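Local atomic coordinates of acetyltransferase (Klebsiella pneumoniae, PDB entry 5XUN), a protein that probably transfers the acetyl group of acetyl-CoA to glycyl-tRNA, as the GNAT-family toxin of a type II toxin-antitoxin system. Residues I7-D12 and I44-A49; G95-D100 and E110-H115. The protein carries 1 engineered substitution. All coordinates share one frame; numbering follows the deposited sequence.

Interaction 1 of 2, residues I7-D12 and I44-A49; sequences IEMIAD and ILRGYA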
ATOM      1  N   ILE B   7      -1.517 -22.118   1.418  1.00 40.83           N
ATOM      2  CA  ILE B   7      -0.852 -20.822   1.337  1.00 29.48           C
ATOM      3  C   ILE B   7      -0.964 -20.125   2.688  1.00 36.50           C
ATOM      4  O   ILE B   7      -2.033 -20.127   3.313  1.00 27.20           O
ATOM      5  CB  ILE B   7      -1.449 -19.956   0.218  1.00 20.46           C
ATOM      6  CG1 ILE B   7      -1.362 -20.696  -1.116  1.00 28.79           C
ATOM      7  CG2 ILE B   7      -0.760 -18.607   0.157  1.00 18.18           C
ATOM      8  CD1 ILE B   7      -2.195 -20.079  -2.209  1.00 24.26           C
ATOM      9  N   GLU B   8       0.146 -19.553   3.147  1.00 24.48           N
ATOM     10  CA  GLU B   8       0.163 -18.810   4.399  1.00 27.30           C
ATOM     11  C   GLU B   8       1.196 -17.698   4.295  1.00 14.27           C
ATOM     12  O   GLU B   8       2.135 -17.771   3.499  1.00 23.30           O
ATOM     13  CB  GLU B   8       0.484 -19.725   5.591  1.00 25.52           C
ATOM     14  CG  GLU B   8       1.886 -20.318   5.528  1.00 30.71           C
ATOM     15  CD  GLU B   8       2.130 -21.407   6.560  1.00 45.96           C
ATOM     16  OE1 GLU B   8       1.187 -22.158   6.891  1.00 38.93           O
ATOM     17  OE2 GLU B   8       3.277 -21.499   7.053  1.00 35.71           O
ATOM     18  N   MET B   9       0.999 -16.652   5.091  1.00 20.38           N
ATOM     19  CA  MET B   9       2.074 -15.698   5.320  1.00 25.63           C
ATOM     20  C   MET B   9       3.236 -16.422   5.986  1.00 19.53           C
ATOM     21  O   MET B   9       3.030 -17.309   6.820  1.00 26.77           O
ATOM     22  CB  MET B   9       1.594 -14.542   6.204  1.00 18.99           C
ATOM     23  CG  MET B   9       2.713 -13.609   6.675  1.00 21.12           C
ATOM     24  SD  MET B   9       2.084 -12.096   7.428  1.00 25.96           S
ATOM     25  CE  MET B   9       1.031 -11.556   6.083  1.00 20.15           C
ATOM     26  N   ILE B  10       4.461 -16.076   5.590  1.00 22.88           N
ATOM     27  CA  ILE B  10       5.613 -16.796   6.128  1.00 31.52           C
ATOM     28  C   ILE B  10       5.660 -16.612   7.635  1.00 30.31           C
ATOM     29  O   ILE B  10       5.533 -15.495   8.153  1.00 25.04           O
ATOM     30  CB  ILE B  10       6.914 -16.346   5.446  1.00 18.05           C
ATOM     31  CG1 ILE B  10       7.134 -14.845   5.608  1.00 16.97           C
ATOM     32  CG2 ILE B  10       6.880 -16.738   3.967  1.00 17.48           C
ATOM     33  CD1 ILE B  10       8.494 -14.377   5.127  1.00 14.30           C
ATOM     34  N   ALA B  11       5.813 -17.725   8.347  1.00 27.28           N
ATOM     35  CA  ALA B  11       5.752 -17.719   9.800  1.00 36.28           C
ATOM     36  C   ALA B  11       6.973 -17.028  10.397  1.00 31.42           C
ATOM     37  O   ALA B  11       8.044 -16.962   9.782  1.00 36.47           O
ATOM     38  CB  ALA B  11       5.639 -19.149  10.330  1.00 26.00           C
ATOM     39  N   ASP B  12       6.790 -16.500  11.614  1.00 32.54           N
ATOM     40  CA  ASP B  12       7.857 -15.756  12.282  1.00 32.88           C
ATOM     41  C   ASP B  12       9.123 -16.587  12.425  1.00 31.23           C
ATOM     42  O   ASP B  12      10.228 -16.079  12.207  1.00 23.58           O
ATOM     43  CB  ASP B  12       7.393 -15.300  13.665  1.00 32.65           C
ATOM     44  CG  ASP B  12       6.314 -14.255  13.601  1.00 47.69           C
ATOM     45  OD1 ASP B  12       6.332 -13.449  12.648  1.00 47.36           O
ATOM     46  OD2 ASP B  12       5.443 -14.250  14.497  1.00 53.72           O
ATOM     47  N   ILE B  44       9.970  -4.110   4.230  1.00 17.70           N
ATOM     48  CA  ILE B  44      10.223  -3.817   2.822  1.00 18.04           C
ATOM     49  C   ILE B  44       9.235  -4.563   1.930  1.00 11.46           C
ATOM     50  O   ILE B  44       8.906  -4.102   0.829  1.00 13.79           O
ATOM     51  CB  ILE B  44      11.680  -4.203   2.486  1.00 29.32           C
ATOM     52  CG1 ILE B  44      12.666  -3.347   3.273  1.00 28.67           C
ATOM     53  CG2 ILE B  44      11.976  -4.042   1.009  1.00 22.80           C
ATOM     54  CD1 ILE B  44      12.451  -1.856   3.099  1.00 19.49           C
ATOM     55  N   LEU B  45       8.759  -5.704   2.400  1.00  8.65           N
ATOM     56  CA  LEU B  45       7.817  -6.554   1.695  1.00 12.74           C
ATOM     57  C   LEU B  45       7.125  -7.379   2.758  1.00 12.54           C
ATOM     58  O   LEU B  45       7.555  -7.408   3.913  1.00 13.19           O
ATOM     59  CB  LEU B  45       8.513  -7.448   0.660  1.00 18.12           C
ATOM     60  CG  LEU B  45       9.579  -8.450   1.133  1.00 13.83           C
ATOM     61  CD1 LEU B  45       8.990  -9.758   1.678  1.00 12.28           C
ATOM     62  CD2 LEU B  45      10.537  -8.728  -0.010  1.00 18.47           C
ATOM     63  N   ARG B  46       6.056  -8.061   2.354  1.00 14.69           N
ATOM     64  CA  ARG B  46       5.477  -9.130   3.147  1.00  9.57           C
ATOM     65  C   ARG B  46       5.420 -10.381   2.282  1.00 16.54           C
ATOM     66  O   ARG B  46       5.088 -10.311   1.089  1.00 11.82           O
ATOM     67  CB  ARG B  46       4.081  -8.766   3.673  1.00 14.90           C
ATOM     68  CG  ARG B  46       4.095  -7.550   4.598  1.00 20.90           C
ATOM     69  CD  ARG B  46       5.017  -7.752   5.798  1.00  9.03           C
ATOM     70  NE  ARG B  46       4.363  -8.496   6.869  1.00  6.39           N
ATOM     71  CZ  ARG B  46       4.946  -8.805   8.027  1.00 20.03           C
ATOM     72  NH1 ARG B  46       6.194  -8.433   8.261  1.00 24.17           N
ATOM     73  NH2 ARG B  46       4.289  -9.492   8.950  1.00 13.92           N
ATOM     74  N   GLY B  47       5.793 -11.510   2.876  1.00 17.98           N
ATOM     75  CA  GLY B  47       6.011 -12.749   2.145  1.00 17.42           C
ATOM     76  C   GLY B  47       4.950 -13.789   2.459  1.00 14.30           C
ATOM     77  O   GLY B  47       4.524 -13.927   3.603  1.00 12.61           O
ATOM     78  N   TYR B  48       4.576 -14.550   1.441  1.00 17.80           N
ATOM     79  CA  TYR B  48       3.605 -15.623   1.577  1.00 14.20           C
ATOM     80  C   TYR B  48       4.210 -16.879   0.973  1.00 18.28           C
ATOM     81  O   TYR B  48       4.974 -16.807   0.009  1.00 18.90           O
ATOM     82  CB  TYR B  48       2.275 -15.278   0.875  1.00 13.02           C
ATOM     83  CG  TYR B  48       1.587 -14.074   1.472  1.00 16.61           C
ATOM     84  CD1 TYR B  48       2.010 -12.784   1.160  1.00 17.01           C
ATOM     85  CD2 TYR B  48       0.532 -14.222   2.370  1.00 20.57           C
ATOM     86  CE1 TYR B  48       1.391 -11.675   1.719  1.00 21.98           C
ATOM     87  CE2 TYR B  48      -0.095 -13.111   2.937  1.00 14.82           C
ATOM     88  CZ  TYR B  48       0.344 -11.840   2.602  1.00 18.88           C
ATOM     89  OH  TYR B  48      -0.258 -10.722   3.151  1.00 16.85           O
ATOM     90  N   ALA B  49       3.886 -18.029   1.550  1.00 23.10           N
ATOM     91  CA  ALA B  49       4.488 -19.279   1.113  1.00 23.57           C
ATOM     92  C   ALA B  49       3.426 -20.332   0.821  1.00 32.43           C
ATOM     93  O   ALA B  49       2.419 -20.441   1.532  1.00 26.62           O
ATOM     94  CB  ALA B  49       5.459 -19.810   2.169  1.00 18.66           C
TER
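Met9 and Tyr48 meet across the first strand pair of the GNAT sheet, where strand 6-9 runs antiparallel to strand 46-51 with an angle of 153° between the segment axes. The pair is non-hydrogen-bonded, and its two CA atoms stand 4.0 Å apart although the side chains diverge from there. They nevertheless touch along their length: Met9 CB is 3.9 Å from Tyr48 CE2. Met9 CG lies anti to the backbone N (chi1 171°), and the chain stays extended until it bends at chi3, which carries CE back to the phenol end of Tyr48, with CE 3.6 Å from CZ. The thioether and the ring meet at a slant. Met9 SD in turn comes to 3.7 Å from Arg46 NH2, a slanting packing contact. The polar ends of both partners are held by the second subunit: Tyr48 OH bonds Ala126 O and Arg46 NE bonds Lys125 O there, so this strand pair borders the dimer interface. Ile10 meets Ala49 instead, its CG2 3.8 Å from Ala49 CB and its CG1 3.4 Å from Gly47 O. In the backbone, Glu8 and Ala49 form a hydrogen-bonded pair through reciprocal N-H to O bonds. Two residues along, Ile10 N donates to Gly47 O at 2.9 Å, nearly straight at the hydrogen (170°) but approaching from above the carbonyl plane.

Interaction 2 of 2, residues G95-D100 and E110-H115; sequences GRLAID and EMLVAH. With ACO (acetyl coenzyme *a), chain E.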
ATOM      1  N   GLY B  95       6.360  -8.187  -6.089  1.00 18.55           N
ATOM      2  CA  GLY B  95       7.792  -8.112  -6.313  1.00 25.04           C
ATOM      3  C   GLY B  95       8.350  -9.388  -6.909  1.00 31.26           C
ATOM      4  O   GLY B  95       9.216  -9.347  -7.783  1.00 23.32           O
ATOM      5  N   ARG B  96       7.835 -10.533  -6.464  1.00 27.91           N
ATOM      6  CA  ARG B  96       8.345 -11.845  -6.816  1.00 21.60           C
ATOM      7  C   ARG B  96       7.233 -12.865  -6.683  1.00 27.97           C
ATOM      8  O   ARG B  96       6.385 -12.768  -5.791  1.00 16.50           O
ATOM      9  CB  ARG B  96       9.483 -12.280  -5.894  1.00 28.29           C
ATOM     10  CG  ARG B  96      10.774 -11.593  -6.151  1.00 44.10           C
ATOM     11  CD  ARG B  96      11.591 -11.579  -4.900  1.00 26.49           C
ATOM     12  NE  ARG B  96      12.546 -10.491  -4.978  1.00 27.20           N
ATOM     13  CZ  ARG B  96      12.286  -9.259  -4.573  1.00 30.64           C
ATOM     14  NH1 ARG B  96      11.095  -8.969  -4.056  1.00 46.20           N
ATOM     15  NH2 ARG B  96      13.214  -8.326  -4.686  1.00 35.09           N
ATOM     16  N   LEU B  97       7.287 -13.875  -7.547  1.00 17.70           N
ATOM     17  CA  LEU B  97       6.414 -15.033  -7.468  1.00 16.51           C
ATOM     18  C   LEU B  97       7.177 -16.210  -8.057  1.00 23.03           C
ATOM     19  O   LEU B  97       7.779 -16.078  -9.126  1.00 20.45           O
ATOM     20  CB  LEU B  97       5.109 -14.800  -8.233  1.00 15.48           C
ATOM     21  CG  LEU B  97       4.268 -16.061  -8.438  1.00 29.60           C
ATOM     22  CD1 LEU B  97       3.456 -16.309  -7.201  1.00 19.11           C
ATOM     23  CD2 LEU B  97       3.374 -15.959  -9.664  1.00 32.44           C
ATOM     24  N   ALA B  98       7.176 -17.343  -7.360  1.00 23.38           N
ATOM     25  CA  ALA B  98       7.942 -18.492  -7.815  1.00 30.14           C
ATOM     26  C   ALA B  98       7.311 -19.769  -7.287  1.00 29.09           C
ATOM     27  O   ALA B  98       6.846 -19.816  -6.146  1.00 29.37           O
ATOM     28  CB  ALA B  98       9.410 -18.407  -7.369  1.00 30.75           C
ATOM     29  N   ILE B  99       7.296 -20.794  -8.136  1.00 33.07           N
ATOM     30  CA  ILE B  99       6.824 -22.133  -7.801  1.00 33.99           C
ATOM     31  C   ILE B  99       7.977 -23.102  -8.023  1.00 25.62           C
ATOM     32  O   ILE B  99       8.718 -22.975  -9.001  1.00 25.41           O
ATOM     33  CB  ILE B  99       5.601 -22.534  -8.654  1.00 30.56           C
ATOM     34  CG1 ILE B  99       4.419 -21.603  -8.391  1.00 30.04           C
ATOM     35  CG2 ILE B  99       5.202 -23.976  -8.389  1.00 26.62           C
ATOM     36  CD1 ILE B  99       3.717 -21.873  -7.074  1.00 20.75           C
ATOM     37  N   ASP B 100       8.142 -24.058  -7.112  1.00 30.69           N
ATOM     38  CA  ASP B 100       9.207 -25.042  -7.267  1.00 38.98           C
ATOM     39  C   ASP B 100       8.960 -25.952  -8.469  1.00 35.15           C
ATOM     40  O   ASP B 100       7.822 -26.339  -8.751  1.00 36.62           O
ATOM     41  CB  ASP B 100       9.352 -25.885  -6.003  1.00 35.30           C
ATOM     42  CG  ASP B 100      10.485 -26.890  -6.114  1.00 44.73           C
ATOM     43  OD1 ASP B 100      11.659 -26.457  -6.072  1.00 36.83           O
ATOM     44  OD2 ASP B 100      10.206 -28.101  -6.244  1.00 44.65           O
ATOM     45  N   GLU B 110      -1.134 -20.041 -10.811  1.00 28.60           N
ATOM     46  CA  GLU B 110      -2.433 -19.379 -10.886  1.00 34.36           C
ATOM     47  C   GLU B 110      -3.049 -19.214  -9.507  1.00 27.42           C
ATOM     48  O   GLU B 110      -3.585 -18.150  -9.181  1.00 31.19           O
ATOM     49  CB  GLU B 110      -3.379 -20.183 -11.780  1.00 36.39           C
ATOM     50  CG  GLU B 110      -4.769 -19.584 -11.903  1.00 28.95           C
ATOM     51  CD  GLU B 110      -5.452 -19.942 -13.210  1.00 42.62           C
ATOM     52  OE1 GLU B 110      -4.856 -20.690 -14.011  1.00 51.33           O
ATOM     53  OE2 GLU B 110      -6.604 -19.505 -13.416  1.00 58.24           O
ATOM     54  N   MET B 111      -2.976 -20.263  -8.683  1.00 29.84           N
ATOM     55  CA  MET B 111      -3.574 -20.208  -7.354  1.00 33.77           C
ATOM     56  C   MET B 111      -2.892 -19.175  -6.469  1.00 37.73           C
ATOM     57  O   MET B 111      -3.557 -18.503  -5.670  1.00 23.78           O
ATOM     58  CB  MET B 111      -3.554 -21.590  -6.699  1.00 30.21           C
ATOM     59  CG  MET B 111      -3.959 -21.525  -5.238  1.00 37.07           C
ATOM     60  SD  MET B 111      -4.849 -22.927  -4.580  1.00 83.96           S
ATOM     61  CE  MET B 111      -6.490 -22.426  -5.093  1.00 58.39           C
ATOM     62  N   LEU B 112      -1.573 -19.026  -6.596  1.00 23.11           N
ATOM     63  CA  LEU B 112      -0.897 -17.978  -5.843  1.00 27.60           C
ATOM     64  C   LEU B 112      -1.385 -16.597  -6.267  1.00 19.88           C
ATOM     65  O   LEU B 112      -1.613 -15.727  -5.420  1.00 28.80           O
ATOM     66  CB  LEU B 112       0.620 -18.103  -6.005  1.00 16.97           C
ATOM     67  CG  LEU B 112       1.270 -19.103  -5.051  1.00 26.41           C
ATOM     68  CD1 LEU B 112       2.777 -19.014  -5.126  1.00 18.85           C
ATOM     69  CD2 LEU B 112       0.794 -18.887  -3.629  1.00 21.45           C
ATOM     70  N   VAL B 113      -1.555 -16.374  -7.573  1.00 17.07           N
ATOM     71  CA  VAL B 113      -2.040 -15.079  -8.045  1.00 20.98           C
ATOM     72  C   VAL B 113      -3.452 -14.803  -7.523  1.00 25.80           C
ATOM     73  O   VAL B 113      -3.791 -13.663  -7.185  1.00 26.73           O
ATOM     74  CB  VAL B 113      -1.971 -15.014  -9.580  1.00 22.89           C
ATOM     75  CG1 VAL B 113      -2.632 -13.739 -10.092  1.00 24.06           C
ATOM     76  CG2 VAL B 113      -0.528 -15.098 -10.038  1.00 16.08           C
ATOM     77  N   ALA B 114      -4.304 -15.830  -7.471  1.00 18.27           N
ATOM     78  CA  ALA B 114      -5.633 -15.635  -6.899  1.00 18.16           C
ATOM     79  C   ALA B 114      -5.538 -15.230  -5.434  1.00 24.39           C
ATOM     80  O   ALA B 114      -6.271 -14.343  -4.975  1.00 21.70           O
ATOM     81  CB  ALA B 114      -6.474 -16.902  -7.050  1.00 13.88           C
ATOM     82  N   HIS B 115      -4.617 -15.847  -4.691  1.00 16.75           N
ATOM     83  CA  HIS B 115      -4.406 -15.459  -3.304  1.00 13.94           C
ATOM     84  C   HIS B 115      -3.872 -14.033  -3.202  1.00 25.51           C
ATOM     85  O   HIS B 115      -4.282 -13.272  -2.311  1.00 24.44           O
ATOM     86  CB  HIS B 115      -3.463 -16.452  -2.633  1.00 20.03           C
ATOM     87  CG  HIS B 115      -3.346 -16.268  -1.155  1.00 20.16           C
ATOM     88  ND1 HIS B 115      -2.566 -15.283  -0.585  1.00 14.75           N
ATOM     89  CD2 HIS B 115      -3.918 -16.938  -0.126  1.00 20.09           C
ATOM     90  CE1 HIS B 115      -2.655 -15.363   0.730  1.00 15.60           C
ATOM     91  NE2 HIS B 115      -3.480 -16.348   1.034  1.00 17.35           N
TER
HETATM   92  N1A ACO E 201      -5.525 -24.746 -13.336  1.00 59.17           N
HETATM   93  C2A ACO E 201      -4.783 -23.989 -14.172  1.00 61.60           C
HETATM   94  N3A ACO E 201      -3.790 -24.470 -14.947  1.00 64.79           N
HETATM   95  C4A ACO E 201      -3.471 -25.790 -14.929  1.00 67.89           C
HETATM   96  C5A ACO E 201      -4.241 -26.680 -14.036  1.00 68.91           C
HETATM   97  C6A ACO E 201      -5.316 -26.076 -13.215  1.00 68.82           C
HETATM   98  N6A ACO E 201      -6.058 -26.842 -12.377  1.00 60.87           N
HETATM   99  N7A ACO E 201      -3.746 -27.918 -14.192  1.00 59.60           N
HETATM  100  C8A ACO E 201      -2.747 -27.827 -15.097  1.00 60.87           C
HETATM  101  N9A ACO E 201      -2.584 -26.575 -15.557  1.00 76.24           N
HETATM  102  C1B ACO E 201      -1.538 -26.183 -16.550  1.00 79.35           C
HETATM  103  C2B ACO E 201      -2.073 -25.530 -17.818  1.00 76.49           C
HETATM  104  O2B ACO E 201      -2.104 -26.474 -18.899  1.00 46.51           O
HETATM  105  C3B ACO E 201      -1.094 -24.406 -18.108  1.00 78.00           C
HETATM  106  O3B ACO E 201      -0.103 -24.859 -19.028  1.00 92.95           O
HETATM  107  P3B ACO E 201       0.556 -23.888 -20.136  1.00 89.81           P
HETATM  108  O7A ACO E 201      -0.446 -23.878 -21.266  1.00 86.23           O
HETATM  109  O8A ACO E 201       0.699 -22.559 -19.433  1.00 82.46           O
HETATM  110  O9A ACO E 201       1.871 -24.559 -20.462  1.00 73.63           O
HETATM  111  C4B ACO E 201      -0.394 -24.140 -16.782  1.00 77.83           C
HETATM  112  O4B ACO E 201      -0.636 -25.261 -15.930  1.00 63.97           O
HETATM  113  C5B ACO E 201      -0.870 -22.879 -16.067  1.00 78.83           C
HETATM  114  O5B ACO E 201       0.238 -22.326 -15.359  1.00 62.69           O
HETATM  115  P1A ACO E 201       0.490 -22.630 -13.795  1.00 44.33           P
HETATM  116  O1A ACO E 201       0.645 -24.115 -13.596  1.00 42.85           O
HETATM  117  O2A ACO E 201      -0.503 -21.872 -12.954  1.00 44.57           O
HETATM  118  O3A ACO E 201       1.913 -21.917 -13.623  1.00 49.46           O
HETATM  119  P2A ACO E 201       3.143 -22.608 -12.855  1.00 37.68           P
HETATM  120  O4A ACO E 201       2.643 -23.373 -11.659  1.00 32.17           O
HETATM  121  O5A ACO E 201       4.038 -23.286 -13.863  1.00 53.43           O
HETATM  122  O6A ACO E 201       3.872 -21.269 -12.344  1.00 43.11           O
HETATM  123  CBP ACO E 201       5.522 -19.607 -12.710  1.00 35.44           C
HETATM  124  CCP ACO E 201       4.317 -20.313 -13.304  1.00 32.03           C
HETATM  125  CDP ACO E 201       5.205 -19.143 -11.295  1.00 34.28           C
HETATM  126  CEP ACO E 201       5.901 -18.421 -13.583  1.00 31.72           C
HETATM  127  CAP ACO E 201       6.633 -20.651 -12.727  1.00 36.97           C
HETATM  128  OAP ACO E 201       6.915 -20.974 -14.095  1.00 37.48           O
HETATM  129  C9P ACO E 201       7.894 -20.166 -12.078  1.00 28.52           C
HETATM  130  O9P ACO E 201       8.059 -20.249 -10.869  1.00 36.55           O
HETATM  131  N8P ACO E 201       8.797 -19.674 -12.913  1.00 35.14           N
HETATM  132  C7P ACO E 201      10.173 -19.461 -12.524  1.00 33.16           C
HETATM  133  C6P ACO E 201      10.344 -18.167 -11.742  1.00 35.39           C
HETATM  134  C5P ACO E 201       9.557 -17.081 -12.430  1.00 41.55           C
HETATM  135  O5P ACO E 201       9.853 -16.717 -13.558  1.00 31.52           O
HETATM  136  N4P ACO E 201       8.543 -16.576 -11.731  1.00 32.93           N
HETATM  137  C3P ACO E 201       7.632 -15.604 -12.299  1.00 28.47           C
HETATM  138  C2P ACO E 201       8.237 -14.212 -12.374  1.00 35.06           C
HETATM  139  S1P ACO E 201       7.514 -13.225 -11.107  1.00 55.04           S
HETATM  140  C   ACO E 201       7.832 -11.754 -11.793  1.00 28.54           C
HETATM  141  O   ACO E 201       8.159 -11.745 -12.964  1.00 25.69           O
HETATM  142  CH3 ACO E 201       7.707 -10.515 -10.952  1.00 27.18           C
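Apolar packing alone joins Leu97 and Ile99 of strand 88-99 to Leu112 and Val113 of helix 108-126, the first two elements of a beta-alpha-beta unit in the GNAT fold. Leu112 CD1 touches both strand residues: it presses on Leu97 CD1 at 3.5 Å, a tight methyl pair, and meets Ile99 CD1 at 3.6 Å, tip to tip. Leu97 CG is anti to the backbone N (chi1 168°), a setting that sends its two methyls toward the helix, CD1 to Leu112 and CD2 to Val113 CG2 at 4.0 Å. Leu97 and Val113 cross at about a right angle.

Hydrogen bonds go instead to acetyl coenzyme A. Leu97 O accepts from N4P at 2.8 Å and Ile99 N donates to O9P at 2.9 Å, the second bond almost straight (173°), so the strand grips the pantetheine arm through its backbone. Glu110 N gives its hydrogen to phosphate oxygen O2A at 2.9 Å, beside Gly105, Gly107 and Gly109, whose N atoms also bond the cofactor.

With sequence-independent backbone groups making these polar bonds, the side chains pack strand against helix, and Leu97 and Ile99 also touch the cofactor methyl CDP; amide hydrogens near the helix start may partly offset the pyrophosphate charge.

Overall arrangement
Both contacts reach one sheet, and helix 108-126 of interaction 2 also packs on strand 6-9 of interaction 1; their centres are about 12 Å apart. Ile7 of interaction 1 bridges them: its CD1 reaches Leu112 CD2 at 3.5 Å, and its CG2 lies 3.6 Å from His115 CD2. Tyr48 adds a second link, its CD2 standing 3.8 Å from His115 CE1. The two interactions differ in their relation to the cofactor. Segments 95-100 and 110-115 bond acetyl coenzyme A directly, whereas the side chain of Ile7 is about 11 Å from it, and interaction 1 adjoins the second subunit. Together they connect the cofactor pocket, through the helix, to the dimer-facing edge.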